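Local coordinates for protein putative short-chain dehydrogenase/reductase (Burkholderia xenovorans, PDB 5JY1) that binds NAD as a member of the short-chain dehydrogenase/reductase family and probably catalyses nicotinamide-dependent oxidation or reduction, perhaps as a 3-oxoacyl-[acyl-carrier-protein] reductase, at residues A[53-58]-A[64-69]; A[31-36]-A[226-231]. All blocks are in the same frame, centred on the assembly; numbering follows the deposited sequence.

Contact 1: residues A[53-58]-A[64-69]; sequences QVEQEI and RSLFVK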
loop_
_atom_site.group_PDB
_atom_site.type_symbol
_atom_site.label_atom_id
_atom_site.label_comp_id
_atom_site.label_asym_id
_atom_site.label_seq_id
_atom_site.Cartn_x
_atom_site.Cartn_y
_atom_site.Cartn_z
ATOM N N GLN A 53 -17.034 -17.993 31.009
ATOM C CA GLN A 53 -18.115 -18.454 30.141
ATOM C C GLN A 53 -17.574 -19.032 28.839
ATOM O O GLN A 53 -18.089 -20.040 28.340
ATOM C CB GLN A 53 -19.088 -17.309 29.858
ATOM N N VAL A 54 -16.525 -18.420 28.283
ATOM C CA VAL A 54 -15.966 -18.904 27.024
ATOM C C VAL A 54 -15.156 -20.177 27.243
ATOM O O VAL A 54 -15.209 -21.103 26.422
ATOM C CB VAL A 54 -15.126 -17.804 26.353
ATOM C CG1 VAL A 54 -14.472 -18.328 25.083
ATOM C CG2 VAL A 54 -15.996 -16.605 26.040
ATOM N N GLU A 55 -14.385 -20.243 28.335
ATOM C CA GLU A 55 -13.709 -21.490 28.692
ATOM C C GLU A 55 -14.697 -22.652 28.726
ATOM O O GLU A 55 -14.459 -23.710 28.132
ATOM C CB GLU A 55 -13.012 -21.337 30.050
ATOM C CG GLU A 55 -12.517 -22.648 30.659
ATOM C CD GLU A 55 -12.323 -22.564 32.174
ATOM O OE1 GLU A 55 -11.190 -22.297 32.631
ATOM O OE2 GLU A 55 -13.310 -22.762 32.912
ATOM N N GLN A 56 -15.830 -22.457 29.400
ATOM C CA GLN A 56 -16.817 -23.523 29.513
ATOM C C GLN A 56 -17.486 -23.821 28.177
ATOM O O GLN A 56 -17.812 -24.981 27.898
ATOM C CB GLN A 56 -17.858 -23.156 30.570
ATOM C CG GLN A 56 -17.285 -23.057 31.983
ATOM C CD GLN A 56 -16.828 -24.406 32.516
ATOM O OE1 GLN A 56 -17.607 -25.360 32.572
ATOM N NE2 GLN A 56 -15.559 -24.497 32.894
ATOM N N GLU A 57 -17.705 -22.798 27.342
ATOM C CA GLU A 57 -18.268 -23.035 26.014
ATOM C C GLU A 57 -17.370 -23.955 25.197
ATOM O O GLU A 57 -17.845 -24.903 24.560
ATOM C CB GLU A 57 -18.477 -21.707 25.277
ATOM C CG GLU A 57 -19.705 -20.932 25.729
ATOM C CD GLU A 57 -19.772 -19.528 25.144
ATOM O OE1 GLU A 57 -18.979 -19.207 24.234
ATOM O OE2 GLU A 57 -20.624 -18.738 25.606
ATOM N N ILE A 58 -16.065 -23.686 25.203
ATOM C CA ILE A 58 -15.131 -24.499 24.432
ATOM C C ILE A 58 -15.115 -25.930 24.953
ATOM O O ILE A 58 -15.092 -26.888 24.171
ATOM C CB ILE A 58 -13.728 -23.865 24.455
ATOM C CG1 ILE A 58 -13.720 -22.571 23.629
ATOM C CG2 ILE A 58 -12.685 -24.858 23.963
ATOM C CD1 ILE A 58 -12.508 -21.687 23.860
ATOM N N ARG A 64 -10.493 -28.083 24.458
ATOM C CA ARG A 64 -9.716 -27.836 25.665
ATOM C C ARG A 64 -9.485 -26.340 25.823
ATOM O O ARG A 64 -9.147 -25.646 24.859
ATOM C CB ARG A 64 -8.372 -28.567 25.635
ATOM C CG ARG A 64 -8.461 -30.062 25.908
ATOM C CD ARG A 64 -7.125 -30.713 25.635
ATOM N NE ARG A 64 -6.707 -30.449 24.260
ATOM C CZ ARG A 64 -5.444 -30.284 23.878
ATOM N NH1 ARG A 64 -5.167 -30.044 22.602
ATOM N NH2 ARG A 64 -4.464 -30.346 24.771
ATOM N N SER A 65 -9.675 -25.849 27.045
ATOM C CA SER A 65 -9.539 -24.422 27.306
ATOM C C SER A 65 -9.231 -24.205 28.781
ATOM O O SER A 65 -9.524 -25.053 29.624
ATOM C CB SER A 65 -10.813 -23.669 26.904
ATOM O OG SER A 65 -10.650 -22.271 27.012
ATOM N N LEU A 66 -8.627 -23.055 29.074
ATOM C CA LEU A 66 -8.397 -22.631 30.453
ATOM C C LEU A 66 -8.520 -21.119 30.523
ATOM O O LEU A 66 -7.805 -20.400 29.816
ATOM C CB LEU A 66 -7.023 -23.076 30.963
ATOM C CG LEU A 66 -6.708 -22.681 32.414
ATOM C CD1 LEU A 66 -7.626 -23.415 33.384
ATOM C CD2 LEU A 66 -5.257 -22.937 32.755
ATOM N N PHE A 67 -9.414 -20.639 31.377
ATOM C CA PHE A 67 -9.478 -19.215 31.656
ATOM C C PHE A 67 -8.330 -18.834 32.580
ATOM O O PHE A 67 -8.124 -19.469 33.623
ATOM C CB PHE A 67 -10.810 -18.839 32.303
ATOM C CG PHE A 67 -10.786 -17.486 32.956
ATOM C CD1 PHE A 67 -10.748 -16.332 32.185
ATOM C CD2 PHE A 67 -10.762 -17.365 34.336
ATOM C CE1 PHE A 67 -10.717 -15.087 32.777
ATOM C CE2 PHE A 67 -10.727 -16.119 34.936
ATOM C CZ PHE A 67 -10.705 -14.975 34.150
ATOM N N VAL A 68 -7.579 -17.808 32.190
ATOM C CA VAL A 68 -6.517 -17.247 33.018
ATOM C C VAL A 68 -6.766 -15.749 33.091
ATOM O O VAL A 68 -6.641 -15.047 32.079
ATOM C CB VAL A 68 -5.118 -17.543 32.457
ATOM C CG1 VAL A 68 -4.046 -16.952 33.369
ATOM C CG2 VAL A 68 -4.917 -19.052 32.306
ATOM N N LYS A 69 -7.146 -15.260 34.274
ATOM C CA LYS A 69 -7.379 -13.832 34.416
ATOM C C LYS A 69 -6.101 -13.079 34.067
ATOM O O LYS A 69 -5.024 -13.373 34.602
ATOM C CB LYS A 69 -7.853 -13.489 35.833
ATOM C CG LYS A 69 -8.427 -12.081 35.931
ATOM C CD LYS A 69 -8.799 -11.699 37.367
ATOM C CE LYS A 69 -10.110 -12.331 37.810
ATOM N NZ LYS A 69 -10.453 -12.006 39.225
HETATM O O HOH W 1 -9.952 -21.151 35.210
#
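Glu55 makes the polar link between helix 53-58 and strand 64-69, reaching from the helix to the strand backbone. Its carboxylate OE1 accepts the amide hydrogen of Phe67 N at 2.7 Å, and the N-H...O angle of 178° makes the bond almost perfectly straight, although the donor lies on the anti side and somewhat out of the carboxylate plane. With CG anti to the backbone N (chi1 168°) and the chain extended beyond it, the acid reaches the Phe67 amide and crosses that residue's side chain at about a right angle. Water 1 adds a bridge by donating to Glu55 OE1 at 3.1 Å and to Phe67 O at 2.9 Å. The other oxygen, Glu55 OE2, takes a hydrogen bond from Gln56 NE2 at 2.8 Å, with the acceptor in the plane of that amide. Arg59 forms a weak, long ion pair with OE1.

Apolar contact continues toward the C-terminal end of the helical segment. There Ile58 CG2 rests on Ser65 CB at 3.7 Å, while its CD1 lies 3.7 Å from Ser65 OG. This hydroxyl is tucked close to Glu55 CA, but its hydrogen bond goes to Val41 O on the adjoining strand 40-45.

The axes approach to 7.1 Å and run nearly antiparallel, at 169°, as expected where the helix of a Rossmann-type beta-alpha-beta unit packs along its second strand. Phe67 also touches Glu48 and Arg52 earlier on the same helix. Because OE1 receives both the amide and the water, the largely buried carboxylate is probably stabilised in its ionised form, fastening the helix to an outermost strand of this chain's sheet through a side-chain carboxylate of the helix and backbone groups of the strand.

Contact 2: residues A[31-36]-A[226-231]; sequences ARSFGN and DPEQDI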
loop_
_atom_site.group_PDB
_atom_site.type_symbol
_atom_site.label_atom_id
_atom_site.label_comp_id
_atom_site.label_asym_id
_atom_site.label_seq_id
_atom_site.Cartn_x
_atom_site.Cartn_y
_atom_site.Cartn_z
ATOM N N ALA A 31 -11.389 -17.640 19.737
ATOM C CA ALA A 31 -11.121 -18.701 20.703
ATOM C C ALA A 31 -11.975 -19.933 20.431
ATOM O O ALA A 31 -11.478 -21.062 20.482
ATOM C CB ALA A 31 -11.358 -18.190 22.128
ATOM N N ARG A 32 -13.267 -19.739 20.153
ATOM C CA ARG A 32 -14.139 -20.873 19.858
ATOM C C ARG A 32 -13.733 -21.566 18.561
ATOM O O ARG A 32 -13.774 -22.802 18.475
ATOM C CB ARG A 32 -15.597 -20.409 19.803
ATOM C CG ARG A 32 -16.208 -20.134 21.177
ATOM C CD ARG A 32 -17.490 -19.328 21.073
ATOM N NE ARG A 32 -18.469 -19.988 20.215
ATOM C CZ ARG A 32 -19.493 -20.710 20.655
ATOM N NH1 ARG A 32 -19.699 -20.861 21.957
ATOM N NH2 ARG A 32 -20.322 -21.276 19.789
ATOM N N SER A 33 -13.342 -20.789 17.541
ATOM C CA SER A 33 -12.867 -21.388 16.295
ATOM C C SER A 33 -11.616 -22.219 16.529
ATOM O O SER A 33 -11.490 -23.325 15.994
ATOM C CB SER A 33 -12.585 -20.303 15.251
ATOM O OG SER A 33 -13.728 -19.511 15.022
ATOM N N PHE A 34 -10.676 -21.699 17.326
ATOM C CA PHE A 34 -9.470 -22.451 17.665
ATOM C C PHE A 34 -9.810 -23.737 18.410
ATOM O O PHE A 34 -9.199 -24.786 18.172
ATOM C CB PHE A 34 -8.539 -21.596 18.533
ATOM C CG PHE A 34 -7.770 -20.540 17.785
ATOM C CD1 PHE A 34 -8.004 -20.279 16.444
ATOM C CD2 PHE A 34 -6.786 -19.810 18.443
ATOM C CE1 PHE A 34 -7.271 -19.298 15.772
ATOM C CE2 PHE A 34 -6.048 -18.842 17.775
ATOM C CZ PHE A 34 -6.298 -18.584 16.443
ATOM N N GLY A 35 -10.752 -23.665 19.352
ATOM C CA GLY A 35 -11.119 -24.859 20.094
ATOM C C GLY A 35 -11.646 -25.957 19.193
ATOM O O GLY A 35 -11.334 -27.135 19.387
ATOM N N ASN A 36 -12.436 -25.583 18.180
ATOM C CA ASN A 36 -12.998 -26.570 17.265
ATOM C C ASN A 36 -11.954 -27.135 16.308
ATOM O O ASN A 36 -12.192 -28.187 15.706
ATOM C CB ASN A 36 -14.160 -25.959 16.479
ATOM C CG ASN A 36 -15.396 -25.743 17.337
ATOM O OD1 ASN A 36 -15.688 -26.534 18.239
ATOM N ND2 ASN A 36 -16.125 -24.665 17.067
ATOM N N ASP A 226 -19.720 -12.067 11.187
ATOM C CA ASP A 226 -19.903 -12.840 12.412
ATOM C C ASP A 226 -18.540 -13.165 13.009
ATOM O O ASP A 226 -17.676 -13.695 12.300
ATOM C CB ASP A 226 -20.661 -14.131 12.143
ATOM C CG ASP A 226 -20.808 -14.988 13.392
ATOM O OD1 ASP A 226 -21.523 -14.561 14.325
ATOM O OD2 ASP A 226 -20.204 -16.084 13.440
ATOM N N PRO A 227 -18.295 -12.832 14.282
ATOM C CA PRO A 227 -16.972 -13.122 14.863
ATOM C C PRO A 227 -16.481 -14.539 14.605
ATOM O O PRO A 227 -15.390 -14.715 14.051
ATOM C CB PRO A 227 -17.196 -12.841 16.356
ATOM C CG PRO A 227 -18.219 -11.747 16.357
ATOM C CD PRO A 227 -19.148 -12.053 15.197
ATOM N N GLU A 228 -17.273 -15.554 14.951
ATOM C CA GLU A 228 -16.768 -16.919 14.863
ATOM C C GLU A 228 -16.716 -17.426 13.425
ATOM O O GLU A 228 -15.731 -18.056 13.028
ATOM C CB GLU A 228 -17.613 -17.862 15.721
ATOM C CG GLU A 228 -17.195 -19.318 15.577
ATOM C CD GLU A 228 -17.807 -20.220 16.633
ATOM O OE1 GLU A 228 -18.541 -19.711 17.510
ATOM O OE2 GLU A 228 -17.544 -21.444 16.580
ATOM N N GLN A 229 -17.755 -17.160 12.625
ATOM C CA GLN A 229 -17.843 -17.741 11.286
ATOM C C GLN A 229 -17.047 -16.962 10.251
ATOM O O GLN A 229 -16.577 -17.550 9.271
ATOM C CB GLN A 229 -19.303 -17.824 10.829
ATOM C CG GLN A 229 -20.108 -18.949 11.449
ATOM C CD GLN A 229 -21.487 -19.074 10.828
ATOM O OE1 GLN A 229 -21.626 -19.177 9.607
ATOM N NE2 GLN A 229 -22.515 -19.049 11.665
ATOM N N ASP A 230 -16.892 -15.649 10.432
ATOM C CA ASP A 230 -16.214 -14.831 9.425
ATOM C C ASP A 230 -14.792 -14.437 9.802
ATOM O O ASP A 230 -13.925 -14.410 8.927
ATOM C CB ASP A 230 -17.027 -13.563 9.132
ATOM C CG ASP A 230 -18.319 -13.865 8.395
ATOM O OD1 ASP A 230 -18.249 -14.553 7.355
ATOM O OD2 ASP A 230 -19.400 -13.449 8.866
ATOM N N ILE A 231 -14.520 -14.117 11.069
ATOM C CA ILE A 231 -13.158 -13.748 11.456
ATOM C C ILE A 231 -12.364 -14.970 11.897
ATOM O O ILE A 231 -11.188 -15.105 11.549
ATOM C CB ILE A 231 -13.170 -12.666 12.560
ATOM C CG1 ILE A 231 -14.163 -11.544 12.236
ATOM C CG2 ILE A 231 -11.755 -12.110 12.775
ATOM C CD1 ILE A 231 -13.948 -10.848 10.889
HETATM O O HOH W 2 -19.388 -23.087 17.380
HETATM O O HOH W 3 -16.066 -22.616 14.850
#
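Glu228 extends its carboxylate over the side of helix 31-36, where OE1 lies 3.8 Å from Arg32 CB and meets the NE edge of the guanidinium group. The salt bridge is carried by Arg32 NE to Glu228 OE1 at 2.7 Å, with an N-H...O angle of 168°; Arg32 NH2 adds a weak bond to the same oxygen. OE1 lies close to the guanidinium plane, yet NE approaches from above the carboxylate plane. The planes of the two groups stand 71° apart, and OE1 alone takes both the strong NE bond and the weak NH2 one. A bend at chi3 in Arg32 turns its NE edge to the acid.

Two waters grip the remaining oxygen, Glu228 OE2, each donating at 2.6 Å. Water 3 accepts from Asn36 ND2 at 3.0 Å, and water 2 accepts weakly from Arg32 NH2, so solvent extends the bridge to a second residue of the helix. Ser33 OG packs 3.5 Å from Glu228 CG, although its hydrogen bond goes to Gly29 O within its own helix. Asp226 caps the start of helix 227-231, its OD2 accepting from Gln229 N at 2.8 Å.

The segment axes approach to 9.1 Å at 74°, and Glu228 provides every contact from its side of the meeting. Beyond the polar patch, Phe34 touches strands 16-20 and 40-45 and the later turns of helix 227-239. Arg32 NH1 pairs with Glu57 of helix 48-60, while Asp230 OD1 forms salt bridges with Arg223 of its own chain and Arg244 of the second subunit.

How the contacts relate
Contact 2 joins segments 190 residues apart, and contact 1 is nested within the loop that it closes; along the chain the order is 31-36, 53-58, 64-69, 226-231. Their centres lie 14 Å apart in one Rossmann-type domain, whose parallel sheet has strand 64-69 at one edge. The two contacts meet where helix 48-60 lies against helix 25-36: Glu57 OE1 forms a salt bridge with Arg32 NH1 at 2.9 Å, and Ile58 CD1 packs 3.6 Å from Ala31 O. Successive interfaces thus run from the edge strand through two helices to helix 227-239, linking the early NAD-binding units with a late helix that reaches the second subunit.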